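Local coordinates for glucose-6-phosphate isomerase (Plasmodium falciparum, PDB 3QKI), which probably catalyses the reversible conversion of alpha-D-glucose 6-phosphate to beta-D-fructose 6-phosphate, the second step of glycolysis, at residues Val245-Lys250 / Ala255-Asn260; Asn229-Ala234 / Arg262-Trp267. One frame throughout, in Å; residues are numbered along the deposited sequence.

Interaction 1 (Val245-Lys250 / Ala255-Asn260); sequences VIIISK and AETMLN
Ile247, Ile248 and Ser249 meet Thr257 and Met258 at a beta-alpha turn of the parallel, SIS-type sheet: strand 243-248 ends, a short loop follows, and helix 255-268 runs back over the sheet. The strand residues 245-248 and the helix start 255-260 are nearly antiparallel, with 158° between their directions and 9.0 Å between their axes. Apolar packing makes up most of the contact. The methyl CG2 of Ile247 lies 4.0 Å from SD of Met258 and 4.1 Å from CG2 of Thr257, resting over the pair. The Met258 side chain, bent at both chi2 (-41°) and chi3 (-62°), folds its sulfur back toward the strand and crosses Ile247 at about a right angle. A branched isoleucine suits the strand, while methionine's unbranched, flexible chain can fold to lay its sulfur on the isoleucine methyl. In Thr257, OG1 sits beside the backbone N and opposite the carbonyl carbon, which leaves the methyl CG2 anti to N and pointing at the strand end, 4.2 Å from CB of Ser249 and 3.5 Å from Ile248 O.

Polar contacts gather where the strand gives out. The hydroxyl of Ser249 is turned to the connecting loop, bonded to Thr254 OG1 and to the backbone N of Phe252; Ser249, Lys250 and Thr254 all belong to the fructose 6-phosphate site, so the turn that packs the helix also builds the sugar phosphate pocket. Threonine fits its place because it offers both a methyl and a hydroxyl: a water donates to Ile248 O over 2.7 Å and is also hydrogen-bonded to Thr257 OG1 over 2.7 Å.

Interaction 2 (Asn229-Ala234 / Arg262-Trp267); sequences NDVNRA and RSIKKW
Val231 against Ile264 and Ser263 is a small, buried, apolar helix-helix contact between helices 228-235 and 255-268, neighbours on one face of the parallel sheet and away from the substrate site. Its main touch is methyl to methyl: CG1 of Val231 and CD1 of Ile264 stand 4.1 Å apart, and the two side chains lie alongside with their ends running opposite ways. Valine presents CG1 because that branch is anti to the backbone N (chi1 168°). The CB bond of Ile264 does not aim at the other helix; chi1 (-66°) and chi2 (-64°) turn CD1 toward the valine. Beta-branched residues suit this spot, since their short, stiff side chains fill the space between helices whose nearest CA atoms, those of Val231 and Ile264, are 7.6 Å apart.

The second methyl, CG2 of Val231, reaches the edge of the contact at CB of Ser263, 4.5 Å away. Serine is small enough to let the helices come close, and its hydroxyl is not left idle in this buried setting: OG bonds to Leu259 O one turn back in its own helix and to Asn464 ND2 of the second subunit. Ile455 of that subunit packs on Val231. Ala234, a turn beyond Val231, likewise adds little bulk and faces the other helix.

The sheet backs the pair. Leu223 of strand 219-223 touches Val231, Ala234 and Ile264, while Ile264 also rests on Ile172 of strand 168-172 and Val245 of strand 243-248.

How the interactions relate
Both contacts are buried and share helix 255-268: interaction 1 fixes its first turns to strand 243-248, interaction 2 its later turns to helix 228-235. They are continuous, for Val245 CG2 lies 3.6 Å from Ile264 CG2, and Asn260 OD1 lies 3.3 Å from Val231 CG2. Along the chain, interaction 1 is nested within the loop closed by interaction 2. Their chemistry follows their places. At the sheet's C-terminal end, beside the sugar phosphate site, interaction 1 mixes methyls and sulfur with hydroxyls and a water; interaction 2, farther from that site, is nearly all aliphatic. Both neighbour the second subunit, whose Glu186 and Glu460 pair with Arg233 and Arg262 respectively.

Interaction 1 (Val245-Lys250 / Ala255-Asn260)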
ATOM      1  N   VAL A 245      21.896  -8.955  13.709  1.00 14.99           N
ATOM      2  CA  VAL A 245      21.712  -8.491  12.353  1.00 14.10           C
ATOM      3  C   VAL A 245      21.699  -9.693  11.398  1.00 17.74           C
ATOM      4  O   VAL A 245      22.645 -10.488  11.393  1.00 18.01           O
ATOM      5  CB  VAL A 245      22.800  -7.457  11.997  1.00 18.67           C
ATOM      6  CG1 VAL A 245      22.672  -6.979  10.563  1.00 18.80           C
ATOM      7  CG2 VAL A 245      22.766  -6.270  12.966  1.00 18.26           C
ATOM      8  N   ILE A 246      20.628  -9.828  10.613  1.00 12.93           N
ATOM      9  CA  ILE A 246      20.484 -10.909   9.621  1.00 13.37           C
ATOM     10  C   ILE A 246      20.566 -10.305   8.224  1.00 18.20           C
ATOM     11  O   ILE A 246      19.712  -9.494   7.874  1.00 17.69           O
ATOM     12  CB  ILE A 246      19.201 -11.756   9.815  1.00 14.71           C
ATOM     13  CG1 ILE A 246      19.077 -12.261  11.268  1.00 15.21           C
ATOM     14  CG2 ILE A 246      19.121 -12.915   8.777  1.00 14.42           C
ATOM     15  CD1 ILE A 246      17.773 -13.036  11.582  1.00 19.31           C
ATOM     16  N   ILE A 247      21.597 -10.695   7.433  1.00 14.51           N
ATOM     17  CA  ILE A 247      21.797 -10.202   6.076  1.00 14.08           C
ATOM     18  C   ILE A 247      21.314 -11.284   5.098  1.00 19.37           C
ATOM     19  O   ILE A 247      21.855 -12.396   5.074  1.00 17.68           O
ATOM     20  CB  ILE A 247      23.261  -9.758   5.834  1.00 16.17           C
ATOM     21  CG1 ILE A 247      23.726  -8.774   6.947  1.00 16.88           C
ATOM     22  CG2 ILE A 247      23.394  -9.103   4.458  1.00 17.19           C
ATOM     23  CD1 ILE A 247      25.250  -8.800   7.189  1.00 16.11           C
ATOM     24  N   ILE A 248      20.279 -10.956   4.314  1.00 15.98           N
ATOM     25  CA  ILE A 248      19.641 -11.893   3.391  1.00 14.62           C
ATOM     26  C   ILE A 248      19.921 -11.516   1.955  1.00 19.52           C
ATOM     27  O   ILE A 248      19.432 -10.488   1.470  1.00 19.07           O
ATOM     28  CB  ILE A 248      18.127 -12.039   3.681  1.00 16.74           C
ATOM     29  CG1 ILE A 248      17.885 -12.412   5.173  1.00 15.82           C
ATOM     30  CG2 ILE A 248      17.539 -13.131   2.736  1.00 15.17           C
ATOM     31  CD1 ILE A 248      16.757 -11.812   5.793  1.00 26.98           C
ATOM     32  N   SER A 249      20.732 -12.354   1.274  1.00 16.70           N
ATOM     33  CA  SER A 249      21.130 -12.149  -0.128  1.00 16.62           C
ATOM     34  C   SER A 249      21.759 -13.429  -0.627  1.00 20.55           C
ATOM     35  O   SER A 249      22.802 -13.836  -0.097  1.00 20.37           O
ATOM     36  CB  SER A 249      22.136 -10.996  -0.258  1.00 16.66           C
ATOM     37  OG  SER A 249      22.682 -10.948  -1.563  1.00 17.69           O
ATOM     38  N   LYS A 250      21.160 -14.048  -1.662  1.00 18.31           N
ATOM     39  CA  LYS A 250      21.724 -15.288  -2.219  1.00 18.65           C
ATOM     40  C   LYS A 250      23.217 -15.127  -2.625  1.00 23.59           C
ATOM     41  O   LYS A 250      24.065 -15.908  -2.192  1.00 23.22           O
ATOM     42  CB  LYS A 250      20.865 -15.772  -3.401  1.00 21.60           C
ATOM     43  CG  LYS A 250      21.283 -17.128  -3.985  1.00 29.68           C
ATOM     44  CD  LYS A 250      21.000 -18.310  -3.064  1.00 42.62           C
ATOM     45  CE  LYS A 250      20.896 -19.625  -3.815  1.00 52.47           C
ATOM     46  NZ  LYS A 250      22.214 -20.083  -4.347  1.00 53.45           N
ATOM     47  N   ALA A 255      23.443  -4.963  -4.550  1.00 17.70           N
ATOM     48  CA  ALA A 255      23.865  -3.580  -4.298  1.00 17.49           C
ATOM     49  C   ALA A 255      23.258  -2.899  -3.060  1.00 21.37           C
ATOM     50  O   ALA A 255      24.009  -2.452  -2.198  1.00 22.95           O
ATOM     51  CB  ALA A 255      23.694  -2.726  -5.551  1.00 17.81           C
ATOM     52  N   GLU A 256      21.931  -2.865  -2.955  1.00 17.13           N
ATOM     53  CA  GLU A 256      21.186  -2.215  -1.866  1.00 15.29           C
ATOM     54  C   GLU A 256      21.376  -2.927  -0.536  1.00 14.91           C
ATOM     55  O   GLU A 256      21.720  -2.288   0.456  1.00 14.15           O
ATOM     56  CB  GLU A 256      19.670  -2.122  -2.203  1.00 16.83           C
ATOM     57  CG  GLU A 256      19.355  -1.317  -3.453  1.00 28.31           C
ATOM     58  CD  GLU A 256      19.433  -2.063  -4.767  1.00 32.95           C
ATOM     59  OE1 GLU A 256      19.098  -1.455  -5.810  1.00 30.18           O
ATOM     60  OE2 GLU A 256      19.832  -3.251  -4.754  1.00 20.45           O
ATOM     61  N   THR A 257      21.143  -4.233  -0.511  1.00 10.79           N
ATOM     62  CA  THR A 257      21.298  -5.049   0.682  1.00 11.64           C
ATOM     63  C   THR A 257      22.714  -4.924   1.259  1.00 15.81           C
ATOM     64  O   THR A 257      22.865  -4.745   2.470  1.00 14.80           O
ATOM     65  CB  THR A 257      21.005  -6.516   0.354  1.00 16.35           C
ATOM     66  OG1 THR A 257      19.737  -6.584  -0.293  1.00 15.38           O
ATOM     67  CG2 THR A 257      21.064  -7.413   1.605  1.00  9.06           C
ATOM     68  N   MET A 258      23.737  -5.047   0.393  1.00 12.22           N
ATOM     69  CA  MET A 258      25.121  -5.002   0.823  1.00 12.21           C
ATOM     70  C   MET A 258      25.584  -3.631   1.272  1.00 15.13           C
ATOM     71  O   MET A 258      26.319  -3.559   2.256  1.00 14.50           O
ATOM     72  CB  MET A 258      26.078  -5.690  -0.161  1.00 14.33           C
ATOM     73  CG  MET A 258      25.744  -7.178  -0.400  1.00 17.62           C
ATOM     74  SD  MET A 258      25.251  -8.126   1.058  1.00 21.73           S
ATOM     75  CE  MET A 258      26.748  -7.997   2.048  1.00 19.10           C
ATOM     76  N   LEU A 259      25.086  -2.550   0.640  1.00 11.84           N
ATOM     77  CA  LEU A 259      25.409  -1.203   1.136  1.00 12.11           C
ATOM     78  C   LEU A 259      24.763  -1.023   2.533  1.00 15.56           C
ATOM     79  O   LEU A 259      25.393  -0.456   3.435  1.00 12.59           O
ATOM     80  CB  LEU A 259      24.943  -0.105   0.154  1.00 12.50           C
ATOM     81  CG  LEU A 259      25.109   1.364   0.593  1.00 15.74           C
ATOM     82  CD1 LEU A 259      26.598   1.680   1.006  1.00 13.93           C
ATOM     83  CD2 LEU A 259      24.625   2.310  -0.504  1.00 13.72           C
ATOM     84  N   ASN A 260      23.532  -1.543   2.714  1.00 13.59           N
ATOM     85  CA  ASN A 260      22.861  -1.487   4.013  1.00 13.18           C
ATOM     86  C   ASN A 260      23.579  -2.332   5.036  1.00 15.81           C
ATOM     87  O   ASN A 260      23.711  -1.895   6.176  1.00 14.91           O
ATOM     88  CB  ASN A 260      21.380  -1.847   3.912  1.00 14.34           C
ATOM     89  CG  ASN A 260      20.521  -0.665   3.520  1.00 19.36           C
ATOM     90  OD1 ASN A 260      20.853   0.489   3.788  1.00 18.26           O
ATOM     91  ND2 ASN A 260      19.405  -0.941   2.865  1.00 15.97           N
TER
HETATM   92  O   HOH W   1      18.404  -8.892  -0.483  1.00 17.73           O

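Interaction 2 (Asn229-Ala234 / Arg262-Trp267)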
ATOM      1  N   ASN A 229      17.467   7.017   5.020  1.00 11.24           N
ATOM      2  CA  ASN A 229      16.356   7.268   5.945  1.00 11.48           C
ATOM      3  C   ASN A 229      15.891   5.920   6.546  1.00 14.29           C
ATOM      4  O   ASN A 229      15.462   5.879   7.697  1.00 12.00           O
ATOM      5  CB  ASN A 229      15.168   7.904   5.219  1.00 13.09           C
ATOM      6  CG  ASN A 229      15.404   9.297   4.693  1.00 22.28           C
ATOM      7  OD1 ASN A 229      16.059  10.106   5.328  1.00 15.48           O
ATOM      8  ND2 ASN A 229      14.857   9.603   3.517  1.00 12.55           N
ATOM      9  N   ASP A 230      15.979   4.832   5.773  1.00 10.57           N
ATOM     10  CA  ASP A 230      15.574   3.513   6.268  1.00 12.24           C
ATOM     11  C   ASP A 230      16.568   2.949   7.293  1.00 15.33           C
ATOM     12  O   ASP A 230      16.163   2.288   8.244  1.00 14.28           O
ATOM     13  CB  ASP A 230      15.280   2.545   5.112  1.00 14.81           C
ATOM     14  CG  ASP A 230      14.293   1.435   5.476  1.00 24.03           C
ATOM     15  OD1 ASP A 230      14.301   0.384   4.783  1.00 23.36           O
ATOM     16  OD2 ASP A 230      13.440   1.660   6.391  1.00 20.83           O
ATOM     17  N   VAL A 231      17.860   3.266   7.145  1.00 12.94           N
ATOM     18  CA  VAL A 231      18.887   2.909   8.150  1.00 12.60           C
ATOM     19  C   VAL A 231      18.506   3.646   9.460  1.00 17.68           C
ATOM     20  O   VAL A 231      18.519   3.051  10.549  1.00 17.77           O
ATOM     21  CB  VAL A 231      20.312   3.290   7.651  1.00 17.06           C
ATOM     22  CG1 VAL A 231      21.364   3.219   8.779  1.00 17.07           C
ATOM     23  CG2 VAL A 231      20.728   2.402   6.478  1.00 16.38           C
ATOM     24  N   ASN A 232      18.107   4.927   9.334  1.00 14.59           N
ATOM     25  CA  ASN A 232      17.670   5.718  10.470  1.00 13.38           C
ATOM     26  C   ASN A 232      16.504   5.060  11.205  1.00 16.57           C
ATOM     27  O   ASN A 232      16.522   4.956  12.441  1.00 17.79           O
ATOM     28  CB  ASN A 232      17.308   7.137  10.021  1.00 16.37           C
ATOM     29  CG  ASN A 232      17.265   8.154  11.138  1.00 26.17           C
ATOM     30  OD1 ASN A 232      17.588   7.876  12.303  1.00 25.60           O
ATOM     31  ND2 ASN A 232      16.944   9.369  10.787  1.00 12.42           N
ATOM     32  N   ARG A 233      15.501   4.597  10.454  1.00 12.93           N
ATOM     33  CA  ARG A 233      14.339   3.899  11.012  1.00 14.40           C
ATOM     34  C   ARG A 233      14.754   2.570  11.637  1.00 15.45           C
ATOM     35  O   ARG A 233      14.304   2.232  12.732  1.00 15.22           O
ATOM     36  CB  ARG A 233      13.275   3.654   9.925  1.00 15.44           C
ATOM     37  CG  ARG A 233      12.575   4.945   9.527  1.00 16.17           C
ATOM     38  CD  ARG A 233      11.692   4.810   8.321  1.00 11.21           C
ATOM     39  NE  ARG A 233      10.986   6.083   8.117  1.00 16.72           N
ATOM     40  CZ  ARG A 233       9.780   6.340   8.581  1.00 14.96           C
ATOM     41  NH1 ARG A 233       9.063   5.381   9.145  1.00 14.56           N
ATOM     42  NH2 ARG A 233       9.261   7.555   8.456  1.00 19.88           N
ATOM     43  N   ALA A 234      15.651   1.840  10.969  1.00 14.56           N
ATOM     44  CA  ALA A 234      16.106   0.545  11.495  1.00 15.20           C
ATOM     45  C   ALA A 234      16.829   0.671  12.866  1.00 18.22           C
ATOM     46  O   ALA A 234      16.537  -0.098  13.763  1.00 17.95           O
ATOM     47  CB  ALA A 234      17.006  -0.151  10.476  1.00 15.89           C
ATOM     48  N   ARG A 262      26.865  -3.114   5.041  1.00 15.06           N
ATOM     49  CA  ARG A 262      28.096  -2.391   5.388  1.00 15.37           C
ATOM     50  C   ARG A 262      27.802  -1.229   6.341  1.00 19.16           C
ATOM     51  O   ARG A 262      28.547  -1.024   7.313  1.00 18.27           O
ATOM     52  CB  ARG A 262      28.857  -1.907   4.141  1.00 16.38           C
ATOM     53  CG  ARG A 262      29.459  -3.061   3.334  1.00 17.73           C
ATOM     54  CD  ARG A 262      30.328  -2.571   2.190  1.00 17.82           C
ATOM     55  NE  ARG A 262      29.646  -1.688   1.229  1.00 17.86           N
ATOM     56  CZ  ARG A 262      28.970  -2.117   0.166  1.00 30.52           C
ATOM     57  NH1 ARG A 262      28.833  -3.417  -0.066  1.00 18.23           N
ATOM     58  NH2 ARG A 262      28.425  -1.251  -0.673  1.00 19.32           N
ATOM     59  N   SER A 263      26.672  -0.527   6.112  1.00 15.92           N
ATOM     60  CA  SER A 263      26.244   0.583   6.955  1.00 15.89           C
ATOM     61  C   SER A 263      25.881   0.111   8.369  1.00 19.66           C
ATOM     62  O   SER A 263      26.276   0.744   9.348  1.00 19.48           O
ATOM     63  CB  SER A 263      25.081   1.330   6.296  1.00 19.65           C
ATOM     64  OG  SER A 263      25.439   1.811   5.007  1.00 16.81           O
ATOM     65  N   ILE A 264      25.166  -1.016   8.473  1.00 15.92           N
ATOM     66  CA  ILE A 264      24.768  -1.569   9.766  1.00 15.81           C
ATOM     67  C   ILE A 264      25.966  -2.172  10.510  1.00 18.40           C
ATOM     68  O   ILE A 264      26.018  -2.087  11.742  1.00 19.34           O
ATOM     69  CB  ILE A 264      23.510  -2.476   9.683  1.00 17.96           C
ATOM     70  CG1 ILE A 264      22.267  -1.633   9.287  1.00 16.15           C
ATOM     71  CG2 ILE A 264      23.253  -3.280  10.984  1.00 16.22           C
ATOM     72  CD1 ILE A 264      21.818  -0.522  10.327  1.00 18.85           C
ATOM     73  N   LYS A 265      26.940  -2.714   9.767  1.00 14.74           N
ATOM     74  CA  LYS A 265      28.169  -3.240  10.362  1.00 13.91           C
ATOM     75  C   LYS A 265      28.972  -2.055  10.960  1.00 18.88           C
ATOM     76  O   LYS A 265      29.508  -2.194  12.052  1.00 17.80           O
ATOM     77  CB  LYS A 265      29.007  -3.999   9.328  1.00 14.90           C
ATOM     78  CG  LYS A 265      30.246  -4.667   9.916  1.00 23.12           C
ATOM     79  CD  LYS A 265      31.048  -5.311   8.799  1.00 20.40           C
ATOM     80  CE  LYS A 265      32.168  -6.150   9.326  1.00 44.10           C
ATOM     81  NZ  LYS A 265      33.092  -6.540   8.225  1.00 51.27           N
ATOM     82  N   LYS A 266      29.004  -0.889  10.263  1.00 16.34           N
ATOM     83  CA  LYS A 266      29.642   0.330  10.761  1.00 16.82           C
ATOM     84  C   LYS A 266      28.925   0.789  12.047  1.00 22.56           C
ATOM     85  O   LYS A 266      29.601   1.125  13.013  1.00 23.30           O
ATOM     86  CB  LYS A 266      29.600   1.458   9.710  1.00 20.18           C
ATOM     87  CG  LYS A 266      30.572   1.265   8.553  1.00 32.04           C
ATOM     88  CD  LYS A 266      31.909   1.902   8.809  1.00 39.30           C
ATOM     89  CE  LYS A 266      32.953   1.435   7.812  1.00 34.93           C
ATOM     90  NZ  LYS A 266      32.772   2.054   6.471  1.00 44.05           N
ATOM     91  N   TRP A 267      27.569   0.755  12.074  1.00 18.39           N
ATOM     92  CA  TRP A 267      26.775   1.120  13.255  1.00 17.26           C
ATOM     93  C   TRP A 267      27.085   0.152  14.422  1.00 21.00           C
ATOM     94  O   TRP A 267      27.315   0.618  15.546  1.00 19.87           O
ATOM     95  CB  TRP A 267      25.275   1.132  12.923  1.00 14.19           C
ATOM     96  CG  TRP A 267      24.363   1.286  14.115  1.00 14.60           C
ATOM     97  CD1 TRP A 267      24.099   2.437  14.808  1.00 17.11           C
ATOM     98  CD2 TRP A 267      23.600   0.252  14.747  1.00 14.66           C
ATOM     99  NE1 TRP A 267      23.232   2.182  15.840  1.00 16.72           N
ATOM    100  CE2 TRP A 267      22.883   0.852  15.811  1.00 18.17           C
ATOM    101  CE3 TRP A 267      23.476  -1.137  14.540  1.00 16.21           C
ATOM    102  CZ2 TRP A 267      21.995   0.131  16.615  1.00 17.22           C
ATOM    103  CZ3 TRP A 267      22.593  -1.855  15.344  1.00 17.82           C
ATOM    104  CH2 TRP A 267      21.874  -1.225  16.375  1.00 18.09           C
TER